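Local coordinates for LIM domain only protein 7 (PDB 2EAQ), which carries a PDZ domain that probably recognises short C-terminal peptide motifs of partner proteins, at residues I52-N57 and V82-R87. Numbering follows the deposited sequence.
Sequences IIAINN and VMDVRR
I53 meets the R86 guanidinium at its edge: CG1 of I53 sits near the plane of the group, 4.2 Å from NH2 of R86, so the approach is not over a face. R86 reaches this place with CG anti to the backbone N (chi1 -179°) and a bend at chi3, while its NE pairs with D4 of strand 2-10. The D84 carboxylate is likewise held from outside, in a salt bridge with R6; D84 and A54 lie side by side on one face of the sheet, CB of D84 4.1 Å from CB of A54. Between these groups segments 52-55 and 82-87 run antiparallel at 170°, and the register slips by one residue between the I52–V85 and A54–D84 pairs. I53 and A54 thus both face D84, a classic beta bulge: D84 O accepts from I53 N at 2.8 Å and, more bent at the carbonyl (136°), from A54 N at 3.2 Å. The bulge lies in the antiparallel sheet of the PDZ fold, where strand 80-88 runs between 2-10 and 51-55. Beyond it, D84 N returns a bond to A54 O, and N56 N donates to V82 O at 2.8 Å. On the face that carries I52, I55, M83 and V85, all buried, M83 bends at chi3 and spans two isoleucines, CE lying 4.0 Å from CG1 of I52 and CG 4.1 Å from CG2 of I55; W68 of helix 65-78 touches both isoleucines.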
loop_
_atom_site.group_PDB
_atom_site.type_symbol
_atom_site.label_atom_id
_atom_site.label_comp_id
_atom_site.label_asym_id
_atom_site.label_seq_id
_atom_site.Cartn_x
_atom_site.Cartn_y
_atom_site.Cartn_z
ATOM N N ILE A 52 0.399 0.970 6.902
ATOM C CA ILE A 52 -0.259 0.010 6.031
ATOM C C ILE A 52 -0.640 -1.215 6.874
ATOM O O ILE A 52 0.214 -1.903 7.471
ATOM C CB ILE A 52 0.697 -0.388 4.865
ATOM C CG1 ILE A 52 1.057 0.885 4.098
ATOM C CG2 ILE A 52 0.074 -1.434 3.965
ATOM C CD1 ILE A 52 2.239 0.729 3.069
ATOM N N ILE A 53 -1.934 -1.511 6.957
ATOM C CA ILE A 53 -2.407 -2.628 7.729
ATOM C C ILE A 53 -2.649 -3.865 6.915
ATOM O O ILE A 53 -2.324 -4.967 7.326
ATOM C CB ILE A 53 -3.695 -2.228 8.519
ATOM C CG1 ILE A 53 -3.416 -1.014 9.418
ATOM C CG2 ILE A 53 -4.177 -3.431 9.345
ATOM C CD1 ILE A 53 -2.276 -1.155 10.344
ATOM N N ALA A 54 -3.183 -3.695 5.715
ATOM C CA ALA A 54 -3.447 -4.833 4.844
ATOM C C ALA A 54 -3.587 -4.369 3.394
ATOM O O ALA A 54 -3.832 -3.205 3.155
ATOM C CB ALA A 54 -4.817 -5.505 5.199
ATOM N N ILE A 55 -3.324 -5.264 2.464
ATOM C CA ILE A 55 -3.647 -4.984 1.060
ATOM C C ILE A 55 -4.472 -6.162 0.556
ATOM O O ILE A 55 -4.120 -7.330 0.791
ATOM C CB ILE A 55 -2.437 -4.740 0.155
ATOM C CG1 ILE A 55 -1.481 -5.921 0.209
ATOM C CG2 ILE A 55 -1.772 -3.460 0.530
ATOM C CD1 ILE A 55 -0.345 -5.837 -0.875
ATOM N N ASN A 56 -5.581 -5.860 -0.127
ATOM C CA ASN A 56 -6.432 -6.899 -0.660
ATOM C C ASN A 56 -6.712 -7.919 0.467
ATOM O O ASN A 56 -7.201 -7.515 1.539
ATOM C CB ASN A 56 -5.759 -7.462 -1.936
ATOM C CG ASN A 56 -5.533 -6.376 -2.989
ATOM O OD1 ASN A 56 -4.561 -6.412 -3.787
ATOM N ND2 ASN A 56 -6.458 -5.426 -3.030
ATOM N N ASN A 57 -6.435 -9.183 0.264
ATOM C CA ASN A 57 -6.747 -10.145 1.358
ATOM C C ASN A 57 -5.558 -10.493 2.240
ATOM O O ASN A 57 -5.579 -11.550 2.896
ATOM C CB ASN A 57 -7.273 -11.427 0.675
ATOM C CG ASN A 57 -8.585 -11.145 -0.084
ATOM O OD1 ASN A 57 -8.781 -11.548 -1.258
ATOM N ND2 ASN A 57 -9.457 -10.420 0.579
ATOM N N VAL A 82 -6.515 -2.603 -2.781
ATOM C CA VAL A 82 -7.434 -2.046 -1.779
ATOM C C VAL A 82 -6.634 -2.104 -0.472
ATOM O O VAL A 82 -6.413 -3.207 0.072
ATOM C CB VAL A 82 -8.732 -2.851 -1.674
ATOM C CG1 VAL A 82 -9.657 -2.309 -0.565
ATOM C CG2 VAL A 82 -9.531 -2.710 -2.969
ATOM N N MET A 83 -6.237 -0.936 0.012
ATOM C CA MET A 83 -5.354 -0.853 1.181
ATOM C C MET A 83 -6.034 -0.458 2.437
ATOM O O MET A 83 -6.780 0.529 2.413
ATOM C CB MET A 83 -4.255 0.176 0.915
ATOM C CG MET A 83 -3.503 0.085 -0.464
ATOM S SD MET A 83 -2.019 1.233 -0.589
ATOM C CE MET A 83 -1.746 1.338 1.246
ATOM N N ASP A 84 -5.849 -1.195 3.503
ATOM C CA ASP A 84 -6.399 -0.743 4.787
ATOM C C ASP A 84 -5.250 -0.028 5.474
ATOM O O ASP A 84 -4.162 -0.622 5.601
ATOM C CB ASP A 84 -6.866 -1.926 5.623
ATOM C CG ASP A 84 -8.139 -2.504 5.127
ATOM O OD1 ASP A 84 -8.730 -1.893 4.250
ATOM O OD2 ASP A 84 -8.547 -3.550 5.642
ATOM N N VAL A 85 -5.403 1.243 5.790
ATOM C CA VAL A 85 -4.385 2.025 6.435
ATOM C C VAL A 85 -4.886 2.691 7.685
ATOM O O VAL A 85 -6.091 2.809 7.938
ATOM C CB VAL A 85 -3.772 3.123 5.466
ATOM C CG1 VAL A 85 -3.368 2.499 4.125
ATOM C CG2 VAL A 85 -4.717 4.256 5.248
ATOM N N ARG A 86 -3.949 3.133 8.496
ATOM C CA ARG A 86 -4.212 3.882 9.735
ATOM C C ARG A 86 -3.465 5.188 9.542
ATOM O O ARG A 86 -2.237 5.223 9.355
ATOM C CB ARG A 86 -3.657 3.106 10.927
ATOM C CG ARG A 86 -3.879 3.768 12.250
ATOM C CD ARG A 86 -3.892 2.718 13.351
ATOM N NE ARG A 86 -4.489 1.499 12.825
ATOM C CZ ARG A 86 -5.235 0.640 13.505
ATOM N NH1 ARG A 86 -5.506 0.855 14.780
ATOM N NH2 ARG A 86 -5.688 -0.459 12.901
ATOM N N ARG A 87 -4.186 6.294 9.628
ATOM C CA ARG A 87 -3.660 7.637 9.445
ATOM C C ARG A 87 -3.667 8.346 10.772
ATOM O O ARG A 87 -4.718 8.450 11.423
ATOM C CB ARG A 87 -4.514 8.382 8.420
ATOM C CG ARG A 87 -3.970 9.791 8.143
ATOM C CD ARG A 87 -4.615 10.447 6.939
ATOM N NE ARG A 87 -4.282 9.693 5.726
ATOM C CZ ARG A 87 -4.923 9.793 4.556
ATOM N NH1 ARG A 87 -5.981 10.627 4.424
ATOM N NH2 ARG A 87 -4.514 9.065 3.517
#